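Local coordinates for protein putative thiol-disulfide isomerase or thioredoxin (PDB 3L9V) that probably catalyses thiol-disulfide exchange, as a DsbA-like oxidoreductase of the thioredoxin superfamily, at residues A[69-72]-A[73-76]; A[77-80]-A[81-84]; A[128-131]-A[132-135]; A[116-119]-A[120-124]. One frame throughout, in Å; residues are numbered along the deposited sequence.

Interaction 1: A[69-72]-A[73-76]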
loop_
_atom_site.group_PDB
_atom_site.type_symbol
_atom_site.label_atom_id
_atom_site.label_comp_id
_atom_site.label_asym_id
_atom_site.label_seq_id
_atom_site.Cartn_x
_atom_site.Cartn_y
_atom_site.Cartn_z
ATOM N N ARG A 69 2.304 6.083 10.049
ATOM C CA ARG A 69 1.317 6.705 10.937
ATOM C C ARG A 69 0.438 7.631 10.127
ATOM O O ARG A 69 -0.759 7.676 10.341
ATOM C CB ARG A 69 2.007 7.455 12.089
ATOM C CG ARG A 69 1.046 8.160 13.106
ATOM C CD ARG A 69 1.802 8.560 14.385
ATOM N NE ARG A 69 2.074 7.407 15.229
ATOM C CZ ARG A 69 1.203 6.896 16.099
ATOM N NH1 ARG A 69 0.015 7.463 16.259
ATOM N NH2 ARG A 69 1.523 5.823 16.813
ATOM N N ALA A 70 1.030 8.348 9.172
ATOM C CA ALA A 70 0.261 9.229 8.307
ATOM C C ALA A 70 -0.737 8.410 7.493
ATOM O O ALA A 70 -1.904 8.797 7.349
ATOM C CB ALA A 70 1.187 10.028 7.389
ATOM N N TRP A 71 -0.279 7.256 6.992
ATOM C CA TRP A 71 -1.161 6.342 6.271
ATOM C C TRP A 71 -2.265 5.758 7.175
ATOM O O TRP A 71 -3.397 5.584 6.759
ATOM C CB TRP A 71 -0.331 5.195 5.676
ATOM C CG TRP A 71 -1.114 4.342 4.747
ATOM C CD1 TRP A 71 -1.540 3.052 4.972
ATOM C CD2 TRP A 71 -1.571 4.695 3.428
ATOM N NE1 TRP A 71 -2.253 2.598 3.879
ATOM C CE2 TRP A 71 -2.271 3.575 2.916
ATOM C CE3 TRP A 71 -1.471 5.853 2.641
ATOM C CZ2 TRP A 71 -2.849 3.570 1.638
ATOM C CZ3 TRP A 71 -2.050 5.858 1.386
ATOM C CH2 TRP A 71 -2.731 4.718 0.887
ATOM N N ALA A 72 -1.892 5.402 8.391
ATOM C CA ALA A 72 -2.874 4.956 9.378
ATOM C C ALA A 72 -3.970 6.030 9.503
ATOM O O ALA A 72 -5.155 5.725 9.590
ATOM C CB ALA A 72 -2.170 4.709 10.720
ATOM N N LEU A 73 -3.572 7.299 9.460
ATOM C CA LEU A 73 -4.541 8.387 9.616
ATOM C C LEU A 73 -5.439 8.449 8.391
ATOM O O LEU A 73 -6.673 8.493 8.503
ATOM C CB LEU A 73 -3.831 9.739 9.875
ATOM C CG LEU A 73 -4.797 10.911 10.023
ATOM C CD1 LEU A 73 -5.762 10.695 11.209
ATOM C CD2 LEU A 73 -3.997 12.216 10.172
ATOM N N ALA A 74 -4.815 8.435 7.211
ATOM C CA ALA A 74 -5.541 8.292 5.957
ATOM C C ALA A 74 -6.582 7.152 6.000
ATOM O O ALA A 74 -7.723 7.328 5.598
ATOM C CB ALA A 74 -4.561 8.028 4.811
HETATM N N MSE A 75 -6.166 5.969 6.428
HETATM C CA MSE A 75 -7.103 4.845 6.506
HETATM C C MSE A 75 -8.270 5.168 7.464
HETATM O O MSE A 75 -9.436 5.034 7.111
HETATM C CB MSE A 75 -6.378 3.559 6.949
HETATM C CG MSE A 75 -5.192 3.106 6.053
HETATM SE SE MSE A 75 -4.244 1.534 6.834
HETATM C CE MSE A 75 -5.506 0.290 6.077
ATOM N N VAL A 76 -7.961 5.614 8.673
ATOM C CA VAL A 76 -9.032 5.989 9.599
ATOM C C VAL A 76 -10.008 6.988 8.950
ATOM O O VAL A 76 -11.219 6.858 9.115
ATOM C CB VAL A 76 -8.470 6.542 10.909
ATOM C CG1 VAL A 76 -9.595 7.158 11.770
ATOM C CG2 VAL A 76 -7.756 5.428 11.677
#
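W71 swings its indole out from helix 64-77, leaning toward M75, with CG anti to the backbone N (chi1 -171°). In M75, one turn on, chi1 (-58°) and an extended chi2 (175°) bring CG and SE to the indole, and the bend at chi3 turns only CE. The result is an i to i+4 Met-aromatic contact, made here by selenomethionine, on the largely buried side of this helix in the DsbA-like thioredoxin fold. The CG methylene of M75 stands over the face of the five-membered ring, 4.0 Å from its centroid, a CH-pi contact. The selenium takes an oblique place instead: SE lies 4.3 Å from the same centroid and is well off the ring normal, nearer the pyrrole side than the benzene side. A74 meets the other part of the indole, its CB 4.4 Å from W71 CE3 and set toward the rim. Beneath these side chains the helix repeats its i to i+4 bonds, among them M75 N to W71 O at 2.8 Å, so the two residues are tied by backbone as well as by side chain. The indole is fixed further from outside: NE1 donates to K54 O on the central sheet, and F22 meets the ring edge-to-face. Helix 80-93 adds T80, I83 and E84 against the indole. Closest of the pair's side-chain contacts is M75 SE to W71 CD1, at 3.6 Å.

Interaction 2: A[77-80]-A[81-84]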
loop_
_atom_site.group_PDB
_atom_site.type_symbol
_atom_site.label_atom_id
_atom_site.label_comp_id
_atom_site.label_asym_id
_atom_site.label_seq_id
_atom_site.Cartn_x
_atom_site.Cartn_y
_atom_site.Cartn_z
HETATM N N MSE A 77 -9.478 7.945 8.181
HETATM C CA MSE A 77 -10.283 9.025 7.602
HETATM C C MSE A 77 -10.863 8.674 6.242
HETATM O O MSE A 77 -11.612 9.452 5.673
HETATM C CB MSE A 77 -9.464 10.323 7.454
HETATM C CG MSE A 77 -9.086 11.000 8.750
HETATM SE SE MSE A 77 -7.878 12.539 8.452
HETATM C CE MSE A 77 -8.916 13.565 7.182
ATOM N N LYS A 78 -10.528 7.499 5.718
ATOM C CA LYS A 78 -11.042 7.091 4.410
ATOM C C LYS A 78 -10.553 8.006 3.317
ATOM O O LYS A 78 -11.297 8.330 2.378
ATOM C CB LYS A 78 -12.575 7.064 4.422
ATOM C CG LYS A 78 -13.119 6.067 5.441
ATOM C CD LYS A 78 -14.639 6.030 5.470
ATOM C CE LYS A 78 -15.120 5.031 6.519
ATOM N NZ LYS A 78 -16.583 5.136 6.782
ATOM N N GLU A 79 -9.292 8.410 3.442
ATOM C CA GLU A 79 -8.673 9.339 2.508
ATOM C C GLU A 79 -7.440 8.720 1.833
ATOM O O GLU A 79 -6.550 9.434 1.377
ATOM C CB GLU A 79 -8.248 10.618 3.245
ATOM C CG GLU A 79 -9.407 11.395 3.875
ATOM C CD GLU A 79 -10.064 12.328 2.886
ATOM O OE1 GLU A 79 -10.164 11.966 1.687
ATOM O OE2 GLU A 79 -10.464 13.438 3.302
ATOM N N THR A 80 -7.375 7.401 1.762
ATOM C CA THR A 80 -6.174 6.789 1.154
ATOM C C THR A 80 -5.972 7.186 -0.312
ATOM O O THR A 80 -4.845 7.444 -0.738
ATOM C CB THR A 80 -6.178 5.269 1.268
ATOM O OG1 THR A 80 -7.361 4.774 0.659
ATOM C CG2 THR A 80 -6.135 4.847 2.725
ATOM N N ASP A 81 -7.050 7.291 -1.076
ATOM C CA ASP A 81 -6.918 7.707 -2.476
ATOM C C ASP A 81 -6.137 9.025 -2.663
ATOM O O ASP A 81 -5.118 9.040 -3.349
ATOM C CB ASP A 81 -8.277 7.725 -3.207
ATOM C CG ASP A 81 -9.322 8.647 -2.548
ATOM O OD1 ASP A 81 -10.463 8.684 -3.058
ATOM O OD2 ASP A 81 -9.031 9.326 -1.542
ATOM N N VAL A 82 -6.584 10.125 -2.051
ATOM C CA VAL A 82 -5.859 11.391 -2.223
ATOM C C VAL A 82 -4.499 11.365 -1.545
ATOM O O VAL A 82 -3.531 11.956 -2.028
ATOM C CB VAL A 82 -6.672 12.619 -1.721
ATOM C CG1 VAL A 82 -7.931 12.765 -2.517
ATOM C CG2 VAL A 82 -7.000 12.486 -0.226
ATOM N N ILE A 83 -4.416 10.679 -0.410
ATOM C CA ILE A 83 -3.147 10.637 0.319
ATOM C C ILE A 83 -2.080 9.872 -0.483
ATOM O O ILE A 83 -0.911 10.246 -0.491
ATOM C CB ILE A 83 -3.332 10.028 1.720
ATOM C CG1 ILE A 83 -4.126 11.009 2.596
ATOM C CG2 ILE A 83 -2.005 9.738 2.365
ATOM C CD1 ILE A 83 -3.452 12.393 2.653
ATOM N N GLU A 84 -2.487 8.815 -1.180
ATOM C CA GLU A 84 -1.511 7.976 -1.877
ATOM C C GLU A 84 -0.869 8.768 -3.018
ATOM O O GLU A 84 0.344 8.795 -3.166
ATOM C CB GLU A 84 -2.165 6.690 -2.405
ATOM C CG GLU A 84 -1.153 5.690 -2.935
ATOM C CD GLU A 84 -1.780 4.353 -3.357
ATOM O OE1 GLU A 84 -3.020 4.202 -3.319
ATOM O OE2 GLU A 84 -1.015 3.449 -3.735
HETATM O O HOH W 1 -10.209 6.784 -0.044
#
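E79 packs its side chain against V82 and I83 at the start of helix 80-93, where it occupies the N-cap position. Its CB begins the contact, 4.1 Å from V82 CG2 and 4.2 Å from I83 CG1. CG lies anti to the carbonyl carbon, and the chain then folds at chi2 (-85°) instead of running straight out. That bend brings one carboxylate oxygen, E79 OE1, to 3.7 Å from V82 CG2. The same oxygen is 4.3 Å from D81 OD2, a proximity of like charges that would probably be unfavourable unless solvent or nearby dipoles offset it. D81 has a partner of its own: its carboxylate curls back over the first turn, and V82 N donates to D81 OD2 at 2.6 Å, reaching the oxygen from above the carboxylate plane. Backbone bonds set the turn going, with I83 N to E79 O at 3.0 Å and E84 N to T80 O at 2.8 Å. Just before it, K78 leaves the preceding helix with positive phi (64°) in a Schellman motif, so one helix ends and the next begins within a few residues. A water weakly joins K78 O to D81 N across this corner. I83 turns inward, against W71 and A74 of helix 64-77 and F107 and T111 of helix 100-111, while V82 also meets T111. E84, farther along, directs its carboxylate to K54 of strand 52-56 in a salt bridge, joining the new helix to the edge of the central sheet.

Interaction 3: A[128-131]-A[132-135]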
loop_
_atom_site.group_PDB
_atom_site.type_symbol
_atom_site.label_atom_id
_atom_site.label_comp_id
_atom_site.label_asym_id
_atom_site.label_seq_id
_atom_site.Cartn_x
_atom_site.Cartn_y
_atom_site.Cartn_z
ATOM N N ASN A 128 -3.461 5.164 16.508
ATOM C CA ASN A 128 -2.563 4.277 17.228
ATOM C C ASN A 128 -2.889 2.826 16.889
ATOM O O ASN A 128 -1.975 2.031 16.643
ATOM C CB ASN A 128 -2.658 4.469 18.745
ATOM C CG ASN A 128 -2.028 5.763 19.219
ATOM O OD1 ASN A 128 -1.227 6.375 18.516
ATOM N ND2 ASN A 128 -2.386 6.179 20.429
ATOM N N ASP A 129 -4.185 2.501 16.875
ATOM C CA ASP A 129 -4.647 1.147 16.580
ATOM C C ASP A 129 -4.248 0.764 15.161
ATOM O O ASP A 129 -3.868 -0.358 14.915
ATOM C CB ASP A 129 -6.169 1.044 16.663
ATOM C CG ASP A 129 -6.694 1.040 18.092
ATOM O OD1 ASP A 129 -5.889 1.097 19.036
ATOM O OD2 ASP A 129 -7.928 0.983 18.256
HETATM N N MSE A 130 -4.359 1.708 14.229
HETATM C CA MSE A 130 -4.145 1.410 12.819
HETATM C C MSE A 130 -2.650 1.244 12.501
HETATM O O MSE A 130 -2.267 0.500 11.594
HETATM C CB MSE A 130 -4.794 2.469 11.938
HETATM C CG MSE A 130 -5.179 1.972 10.557
HETATM SE SE MSE A 130 -6.559 0.579 10.623
HETATM C CE MSE A 130 -6.994 0.537 8.739
ATOM N N VAL A 131 -1.817 1.946 13.256
ATOM C CA VAL A 131 -0.378 1.747 13.204
ATOM C C VAL A 131 -0.076 0.355 13.757
ATOM O O VAL A 131 0.691 -0.411 13.161
ATOM C CB VAL A 131 0.393 2.825 14.005
ATOM C CG1 VAL A 131 1.857 2.517 14.036
ATOM C CG2 VAL A 131 0.179 4.246 13.412
ATOM N N ALA A 132 -0.700 0.012 14.886
ATOM C CA ALA A 132 -0.507 -1.320 15.449
ATOM C C ALA A 132 -0.869 -2.368 14.419
ATOM O O ALA A 132 -0.123 -3.318 14.204
ATOM C CB ALA A 132 -1.346 -1.513 16.694
ATOM N N LEU A 133 -2.022 -2.204 13.783
ATOM C CA LEU A 133 -2.463 -3.193 12.816
ATOM C C LEU A 133 -1.440 -3.372 11.678
ATOM O O LEU A 133 -1.133 -4.508 11.284
ATOM C CB LEU A 133 -3.820 -2.820 12.241
ATOM C CG LEU A 133 -4.303 -3.784 11.152
ATOM C CD1 LEU A 133 -4.682 -5.158 11.734
ATOM C CD2 LEU A 133 -5.454 -3.189 10.363
ATOM N N GLN A 134 -0.913 -2.263 11.151
ATOM C CA GLN A 134 0.023 -2.354 10.020
ATOM C C GLN A 134 1.282 -3.105 10.397
ATOM O O GLN A 134 1.805 -3.924 9.614
ATOM C CB GLN A 134 0.358 -0.973 9.449
ATOM C CG GLN A 134 -0.843 -0.308 8.734
ATOM C CD GLN A 134 -0.504 1.101 8.253
ATOM O OE1 GLN A 134 -0.089 1.291 7.107
ATOM N NE2 GLN A 134 -0.677 2.093 9.136
ATOM N N GLU A 135 1.762 -2.842 11.607
ATOM C CA GLU A 135 2.977 -3.479 12.071
ATOM C C GLU A 135 2.702 -4.945 12.433
ATOM O O GLU A 135 3.553 -5.806 12.223
ATOM C CB GLU A 135 3.573 -2.717 13.252
ATOM C CG GLU A 135 3.891 -1.239 12.961
ATOM C CD GLU A 135 5.084 -1.035 12.007
ATOM O OE1 GLU A 135 5.624 -2.035 11.485
ATOM O OE2 GLU A 135 5.481 0.138 11.779
#
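M130 and L133 run alongside each other from the same flank of helix 125-140, with M130 SE 3.9 Å from L133 CD2. Both residues hold CG anti to the backbone N; the selenomethionine then bends at chi2 (64°), which turns SE toward the L133 side. A second contact centres on the carbonyl of M130. Q134 N donates to M130 O at 3.1 Å in the usual helical bond, from above the carbonyl plane, and the side-chain amide of Q134 adds a weak bond, NE2 to M130 O at 3.3 Å. Q134 CG also lies 3.3 Å from M130 O. On another part of the helix surface, V131 CG1 is 4.4 Å from E135 CG, a loose apolar contact of aliphatic portions. Around this first shell, helix 64-77 covers the inner face: M75 meets M130, A72 meets V131, and W71 and A72 meet Q134. The Q134 amide is set by stronger partners than M130 O, since OE1 accepts from H56 N and NE2 donates to T68 O. E135 has OE2 bonded to S58, and N128 has OD1 bonded to R69. This helix of the DsbA-like domain is thus joined to its neighbours by polar ends as well as by apolar contacts. With its amide satisfied on both sides, buried Q134 can bridge strand 52-56 and helix 64-77 without leaving a polar group stranded.

Interaction 4: A[116-119]-A[120-124]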
loop_
_atom_site.group_PDB
_atom_site.type_symbol
_atom_site.label_atom_id
_atom_site.label_comp_id
_atom_site.label_asym_id
_atom_site.label_seq_id
_atom_site.Cartn_x
_atom_site.Cartn_y
_atom_site.Cartn_z
ATOM N N GLY A 116 -4.507 21.983 13.607
ATOM C CA GLY A 116 -4.921 21.537 14.925
ATOM C C GLY A 116 -5.584 20.162 14.927
ATOM O O GLY A 116 -5.413 19.394 15.860
ATOM N N GLU A 117 -6.361 19.857 13.896
ATOM C CA GLU A 117 -6.994 18.548 13.802
ATOM C C GLU A 117 -5.959 17.474 13.457
ATOM O O GLU A 117 -5.987 16.372 14.015
ATOM C CB GLU A 117 -8.117 18.556 12.774
ATOM C CG GLU A 117 -8.976 17.299 12.816
ATOM C CD GLU A 117 -9.656 17.109 14.163
ATOM O OE1 GLU A 117 -10.314 18.061 14.637
ATOM O OE2 GLU A 117 -9.534 16.009 14.747
ATOM N N TYR A 118 -5.019 17.797 12.572
ATOM C CA TYR A 118 -3.955 16.832 12.269
ATOM C C TYR A 118 -3.206 16.459 13.535
ATOM O O TYR A 118 -3.081 15.277 13.867
ATOM C CB TYR A 118 -2.999 17.371 11.206
ATOM C CG TYR A 118 -1.923 16.397 10.818
ATOM C CD1 TYR A 118 -0.738 16.339 11.533
ATOM C CD2 TYR A 118 -2.088 15.527 9.740
ATOM C CE1 TYR A 118 0.277 15.450 11.187
ATOM C CE2 TYR A 118 -1.075 14.636 9.384
ATOM C CZ TYR A 118 0.094 14.597 10.115
ATOM O OH TYR A 118 1.096 13.722 9.782
ATOM N N ASP A 119 -2.764 17.476 14.278
ATOM C CA ASP A 119 -1.943 17.258 15.466
ATOM C C ASP A 119 -2.674 16.431 16.523
ATOM O O ASP A 119 -2.060 15.633 17.207
ATOM C CB ASP A 119 -1.436 18.585 16.059
ATOM C CG ASP A 119 -0.335 19.223 15.212
ATOM O OD1 ASP A 119 0.234 18.530 14.329
ATOM O OD2 ASP A 119 -0.040 20.420 15.422
ATOM N N ARG A 120 -3.979 16.634 16.658
ATOM C CA ARG A 120 -4.750 15.857 17.623
ATOM C C ARG A 120 -5.028 14.458 17.087
ATOM O O ARG A 120 -5.042 13.478 17.826
ATOM C CB ARG A 120 -6.070 16.563 17.961
ATOM C CG ARG A 120 -5.898 17.805 18.827
ATOM C CD ARG A 120 -7.251 18.445 19.216
ATOM N NE ARG A 120 -8.121 18.736 18.072
ATOM C CZ ARG A 120 -8.182 19.907 17.430
ATOM N NH1 ARG A 120 -7.406 20.915 17.779
ATOM N NH2 ARG A 120 -9.007 20.062 16.416
ATOM N N SER A 121 -5.238 14.371 15.783
ATOM C CA SER A 121 -5.686 13.132 15.197
ATOM C C SER A 121 -4.545 12.158 14.993
ATOM O O SER A 121 -4.717 10.966 15.198
ATOM C CB SER A 121 -6.384 13.396 13.875
ATOM O OG SER A 121 -7.648 13.955 14.095
ATOM N N ILE A 122 -3.389 12.672 14.577
ATOM C CA ILE A 122 -2.248 11.833 14.198
ATOM C C ILE A 122 -1.856 10.902 15.341
ATOM O O ILE A 122 -1.257 9.840 15.130
ATOM C CB ILE A 122 -1.025 12.695 13.770
ATOM C CG1 ILE A 122 -0.019 11.875 12.940
ATOM C CG2 ILE A 122 -0.384 13.373 14.983
ATOM C CD1 ILE A 122 -0.576 11.469 11.546
ATOM N N LYS A 123 -2.203 11.303 16.561
ATOM C CA LYS A 123 -1.834 10.532 17.749
ATOM C C LYS A 123 -3.056 9.978 18.498
ATOM O O LYS A 123 -2.945 9.524 19.640
ATOM C CB LYS A 123 -0.967 11.374 18.690
ATOM C CG LYS A 123 -1.606 12.682 19.168
ATOM C CD LYS A 123 -0.798 13.272 20.321
ATOM C CE LYS A 123 -1.570 14.332 21.096
ATOM N NZ LYS A 123 -1.646 15.607 20.340
ATOM N N SER A 124 -4.213 10.026 17.841
ATOM C CA SER A 124 -5.461 9.490 18.382
ATOM C C SER A 124 -5.377 7.979 18.606
ATOM O O SER A 124 -4.645 7.287 17.910
ATOM C CB SER A 124 -6.603 9.765 17.401
ATOM O OG SER A 124 -6.345 9.110 16.167
#
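Backbone bonds i to i+4, including I122 N to Y118 O at 2.7 Å, lead into a type I turn from S121 to S124. E117 and R120 form a salt bridge, OE1 to NH2 at 3.0 Å. The carboxylate and guanidinium planes stand 80° apart, and NH2 meets OE1 from above the carboxylate plane. A bend at chi3 (-54°) folds the arginine back on the helix, where G116 O lies over the centre of the guanidinium face, 3.1 Å above its plane. E117 OE2 lies 2.9 Å from S121 OG; the hydroxyl makes a weak bond to E117 O. Y118 and I122 form the apolar side of this surface helix in the DsbA-like fold. The isoleucine crosses the ring obliquely, CB over one face and CD1 3.5 Å from Y118 CZ. L73 of helix 64-77 touches both residues, and F107 meets the Y118 ring edge-to-face. D119 carries its charge to R115 and R104, while D119 O receives K123 NZ at 3.2 Å from above the carbonyl plane. At S124, the N-cap of helix 125-140, S124 OG donates to S121 O at 2.7 Å in the carbonyl plane, an oxygen that also accepts from S124 N. The same OG caps V127 N.

How the interactions relate
Interaction 1 is the hub: it touches all three others, whose centres lie about 8 to 11 Å from its own. Toward interaction 2, A74 O is 2.9 Å from E79 N, a probable hydrogen bond, and W71 CH2 packs 3.5 Å from T80 CB. Toward 128-135, R69 NH1 lies 2.8 Å from N128 OD1; the same nitrogen reaches I122 O of interaction 4 at 2.9 Å, so NH1 alone ties helix 64-77 to helix 125-140 and to the 120-124 segment. Interactions 3 and 4 touch only lightly, and interaction 2 reaches neither. A CxxC pair at a helix start, C26 and C29, is probably the redox site as in thioredoxins; E84 of interaction 2 lies near it without touching.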